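Local atomic coordinates of SsfS6 (Streptomyces sp. SF2575, PDB entry 4FZR), a protein that is probably a two-domain GT-B fold protein related to the erythromycin biosynthesis protein CIII. Residues 145-150 with 181-186; 296-301 with 319-324. All coordinates share one frame; numbering follows the deposited sequence.

Contact 1. Residues 145-150 with 181-186; sequences IPWIEQ and PDPLLS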
# COMPACT_ATOMS: atom_id res chain seq x y z
N ILE A 145 10.94 23.95 6.33
CA ILE A 145 11.41 22.71 5.72
C ILE A 145 10.94 22.65 4.26
O ILE A 145 9.94 23.27 3.90
CB ILE A 145 10.90 21.46 6.47
CG1 ILE A 145 9.37 21.36 6.37
CG2 ILE A 145 11.37 21.48 7.93
CD1 ILE A 145 8.79 20.19 7.13
N PRO A 146 11.67 21.90 3.42
CA PRO A 146 11.32 21.79 1.99
C PRO A 146 10.01 21.05 1.78
O PRO A 146 9.59 20.29 2.64
CB PRO A 146 12.49 20.99 1.41
CG PRO A 146 13.11 20.29 2.57
CD PRO A 146 12.91 21.17 3.75
N TRP A 147 9.36 21.26 0.63
CA TRP A 147 8.15 20.52 0.31
C TRP A 147 8.13 20.11 -1.16
O TRP A 147 8.80 20.72 -1.99
CB TRP A 147 6.89 21.33 0.67
CG TRP A 147 6.70 22.57 -0.14
CD1 TRP A 147 7.38 23.75 -0.00
CD2 TRP A 147 5.75 22.77 -1.19
NE1 TRP A 147 6.92 24.66 -0.92
CE2 TRP A 147 5.92 24.09 -1.66
CE3 TRP A 147 4.78 21.97 -1.79
CZ2 TRP A 147 5.16 24.62 -2.69
CZ3 TRP A 147 4.02 22.49 -2.82
CH2 TRP A 147 4.21 23.81 -3.26
N ILE A 148 7.37 19.07 -1.46
CA ILE A 148 7.29 18.55 -2.81
C ILE A 148 5.86 18.66 -3.31
O ILE A 148 4.91 18.40 -2.58
CB ILE A 148 7.76 17.09 -2.88
CG1 ILE A 148 9.27 17.02 -2.64
CG2 ILE A 148 7.42 16.47 -4.22
CD1 ILE A 148 9.69 15.87 -1.79
N GLU A 149 5.72 19.05 -4.57
CA GLU A 149 4.43 19.29 -5.18
C GLU A 149 4.17 18.25 -6.26
O GLU A 149 4.94 18.14 -7.21
CB GLU A 149 4.41 20.70 -5.79
CG GLU A 149 3.11 21.09 -6.48
CD GLU A 149 3.21 22.43 -7.20
OE1 GLU A 149 4.07 22.56 -8.10
OE2 GLU A 149 2.43 23.35 -6.87
N GLN A 150 3.10 17.48 -6.11
CA GLN A 150 2.69 16.56 -7.17
C GLN A 150 1.38 17.00 -7.81
O GLN A 150 0.40 17.28 -7.12
CB GLN A 150 2.55 15.13 -6.64
CG GLN A 150 2.29 14.12 -7.76
CD GLN A 150 1.88 12.74 -7.28
OE1 GLN A 150 2.48 12.19 -6.35
NE2 GLN A 150 0.85 12.18 -7.90
N PRO A 181 7.17 29.57 -0.35
CA PRO A 181 8.50 29.23 -0.86
C PRO A 181 8.38 28.13 -1.90
O PRO A 181 7.48 27.30 -1.81
CB PRO A 181 9.26 28.75 0.39
CG PRO A 181 8.20 28.45 1.41
CD PRO A 181 7.06 29.36 1.11
N ASP A 182 9.26 28.14 -2.90
CA ASP A 182 9.15 27.18 -3.99
C ASP A 182 9.31 25.75 -3.51
O ASP A 182 10.02 25.48 -2.53
CB ASP A 182 10.18 27.49 -5.07
CG ASP A 182 9.78 28.67 -5.92
OD1 ASP A 182 9.00 29.51 -5.42
OD2 ASP A 182 10.23 28.75 -7.08
N PRO A 183 8.64 24.81 -4.19
CA PRO A 183 8.78 23.40 -3.85
C PRO A 183 10.16 22.87 -4.24
O PRO A 183 10.73 23.33 -5.23
CB PRO A 183 7.69 22.72 -4.69
CG PRO A 183 7.45 23.66 -5.83
CD PRO A 183 7.64 25.03 -5.26
N LEU A 184 10.68 21.93 -3.46
CA LEU A 184 11.92 21.26 -3.81
C LEU A 184 11.79 20.66 -5.21
O LEU A 184 12.62 20.91 -6.09
CB LEU A 184 12.21 20.15 -2.79
CG LEU A 184 13.61 19.53 -2.79
CD1 LEU A 184 14.64 20.53 -2.30
CD2 LEU A 184 13.62 18.27 -1.94
N LEU A 185 10.74 19.87 -5.40
CA LEU A 185 10.38 19.33 -6.70
C LEU A 185 8.95 19.73 -7.03
O LEU A 185 8.11 19.83 -6.15
CB LEU A 185 10.46 17.80 -6.69
CG LEU A 185 11.77 17.11 -7.07
CD1 LEU A 185 11.52 15.62 -7.23
CD2 LEU A 185 12.34 17.70 -8.35
N SER A 186 8.68 19.95 -8.31
CA SER A 186 7.32 20.14 -8.77
C SER A 186 7.04 19.12 -9.86
O SER A 186 7.57 19.21 -10.96
CB SER A 186 7.10 21.56 -9.29
OG SER A 186 5.78 21.71 -9.79
O HOH W 1 10.85 23.77 -0.95

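Contact 2. Residues 296-301 with 319-324; sequences AIMPAC and EGVPQV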
# COMPACT_ATOMS: atom_id res chain seq x y z
N ALA A 296 -7.38 -2.71 -12.41
CA ALA A 296 -7.16 -4.13 -12.71
C ALA A 296 -8.17 -4.65 -13.73
O ALA A 296 -7.92 -5.65 -14.41
CB ALA A 296 -7.24 -4.95 -11.43
N ILE A 297 -9.31 -3.97 -13.82
CA ILE A 297 -10.37 -4.33 -14.76
C ILE A 297 -10.10 -3.68 -16.12
O ILE A 297 -10.64 -4.11 -17.14
CB ILE A 297 -11.74 -3.86 -14.25
CG1 ILE A 297 -12.86 -4.28 -15.20
CG2 ILE A 297 -11.76 -2.36 -14.07
CD1 ILE A 297 -14.19 -3.64 -14.88
N MSE A 298 -9.26 -2.66 -16.12
CA MSE A 298 -9.03 -1.84 -17.30
C MSE A 298 -8.59 -2.65 -18.52
O MSE A 298 -9.12 -2.46 -19.62
CB MSE A 298 -7.99 -0.75 -17.00
CG MSE A 298 -8.03 0.42 -17.95
SE MSE A 298 -9.76 1.32 -17.94
CE MSE A 298 -9.77 2.00 -16.11
N PRO A 299 -7.62 -3.56 -18.35
CA PRO A 299 -7.14 -4.34 -19.50
C PRO A 299 -8.26 -5.12 -20.19
O PRO A 299 -8.13 -5.46 -21.37
CB PRO A 299 -6.14 -5.32 -18.87
CG PRO A 299 -5.70 -4.65 -17.61
CD PRO A 299 -6.89 -3.90 -17.11
N ALA A 300 -9.34 -5.40 -19.47
CA ALA A 300 -10.39 -6.28 -19.97
C ALA A 300 -11.47 -5.57 -20.79
O ALA A 300 -12.54 -6.12 -20.98
CB ALA A 300 -11.03 -7.02 -18.80
N CYS A 301 -11.19 -4.37 -21.28
CA CYS A 301 -12.20 -3.64 -22.05
C CYS A 301 -11.61 -2.68 -23.09
O CYS A 301 -10.41 -2.40 -23.10
CB CYS A 301 -13.15 -2.89 -21.12
SG CYS A 301 -12.35 -1.78 -19.95
N GLU A 319 -3.39 3.00 -19.43
CA GLU A 319 -3.73 1.66 -19.88
C GLU A 319 -4.09 1.62 -21.37
O GLU A 319 -4.44 0.57 -21.90
CB GLU A 319 -4.86 1.08 -19.03
CG GLU A 319 -4.38 0.45 -17.72
CD GLU A 319 -3.50 -0.76 -17.95
OE1 GLU A 319 -3.55 -1.33 -19.06
OE2 GLU A 319 -2.77 -1.15 -17.01
N GLY A 320 -4.00 2.77 -22.04
CA GLY A 320 -4.22 2.83 -23.48
C GLY A 320 -5.63 2.43 -23.89
O GLY A 320 -5.81 1.70 -24.87
N VAL A 321 -6.62 2.92 -23.16
CA VAL A 321 -8.02 2.63 -23.45
C VAL A 321 -8.76 3.92 -23.79
O VAL A 321 -8.80 4.85 -22.98
CB VAL A 321 -8.71 1.92 -22.26
CG1 VAL A 321 -10.17 1.63 -22.58
CG2 VAL A 321 -7.98 0.63 -21.91
N PRO A 322 -9.35 4.00 -25.01
CA PRO A 322 -10.08 5.21 -25.42
C PRO A 322 -11.24 5.54 -24.48
O PRO A 322 -11.88 4.63 -23.96
CB PRO A 322 -10.59 4.86 -26.83
CG PRO A 322 -10.51 3.38 -26.92
CD PRO A 322 -9.36 2.96 -26.05
N GLN A 323 -11.49 6.83 -24.28
CA GLN A 323 -12.44 7.27 -23.27
C GLN A 323 -13.54 8.15 -23.85
O GLN A 323 -13.29 8.97 -24.73
CB GLN A 323 -11.72 8.07 -22.18
CG GLN A 323 -10.23 7.79 -22.06
CD GLN A 323 -9.57 8.65 -21.00
OE1 GLN A 323 -10.24 9.20 -20.12
NE2 GLN A 323 -8.25 8.78 -21.08
N VAL A 324 -14.75 7.98 -23.32
CA VAL A 324 -15.80 8.96 -23.53
C VAL A 324 -15.97 9.70 -22.21
O VAL A 324 -16.44 9.13 -21.22
CB VAL A 324 -17.13 8.34 -23.96
CG1 VAL A 324 -18.17 9.43 -24.19
CG2 VAL A 324 -16.95 7.48 -25.22

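Contact 1. Residues 145-150 with 181-186
The indole of W147 lies under the pyrrolidine ring of P183, whose CB sits 3.7 Å from the centroid of the six-membered ring and only 10° off the ring normal, a CH-pi contact over one face. P183 CD covers the same face near CZ2. The edge of the indole is used as well: W147 NE1 donates to P181 O at 2.8 Å, with the acceptor almost exactly in the ring plane, although the N-H arrives from above the carbonyl plane of P181. With CG between the backbone N and the carbonyl carbon (chi1 66°), the indole is set with one face beneath P183 and its N-H edge turned to P181 O.

Beyond this clamp the chains join as parallel neighbours. L184 N gives a bent bond to W147 O (2.7 Å), and E149 N donates to L185 O at 3.0 Å in a nearly straight bond. Next along, S186 OG donates to E149 OE1 at 2.6 Å, and E149 OE2 forms a salt bridge to K161, so both carboxylate oxygens have partners. A water accepts weakly from W147 N and donates to D182 O. On the other side of the sheet, I148 CG2 and L185 CB pack side by side at 4.1 Å, against helix 388-395 near the C-terminus.

The pair extends the parallel sheet of the N-terminal Rossmann-like domain from strand 147-150 to strand 185-188. Residues 181-183 are held by the indole N-H at P181 O and the packing of P183, L184 and L185 by main-chain bonds, while the lysine and serine probably favour an ionised E149.

Contact 2. Residues 296-301 with 319-324
M298, a selenomethionine, and E319 cross at an angle through their aliphatic parts: M298 CG lies 3.4 Å from E319 CB and 3.7 Å from E319 CG. The backbone of M298 points CB toward 319-324; CG is anti to the backbone N (chi1 -159°), and bends at the next two torsions lead the end of the chain off. The M298 side chain also packs on T315, C316 and V304. E319 bends beyond CG, taking its carboxylate past the ring of P299, where OE1 comes within 4.2 Å of P299 CG.

V321 enters beside this crossing. Its CG2 branch meets M298 CG at 4.0 Å and reaches C301 O at 4.1 Å, whereas CG1 approaches C301 O alongside it. Between E319 and V321, G320, at positive phi and with two bonds back into the last turn of helix 310-318, forms a Schellman motif.

The contact packs the 3-10 turn 298-299, which leads from helix 294-297 toward the beta-alpha-beta crossover 303-306, 310-318, 323-325, against that crossover's second turn. With no hydrogen bond across the segments, it rests on shape and mainly apolar packing rather than directional bonds, E319's carboxylate being carried to the P299 side.

Overall arrangement
The two contacts occupy different halves of the GT-B architecture, on opposite sides of the chain's centre, with their own centres 33 Å apart and nearest atoms about 15 Å apart. Contact 1 is partly buried and joins neighbouring strands of the N-terminal sheet, so main-chain hydrogen bonds, an indole N-H and a carboxylate accompany its apolar packing. Contact 2 is buried and smaller, 211 against 453 Å², and brings together the ends of connecting elements of the C-terminal sheet mainly by side-chain packing, with V321 also resting on backbone carbonyls. They share no element within the sheets: the late helix 388-395 covers contact 1, whereas helices 358-367 and 370-382 cover the strand side of contact 2.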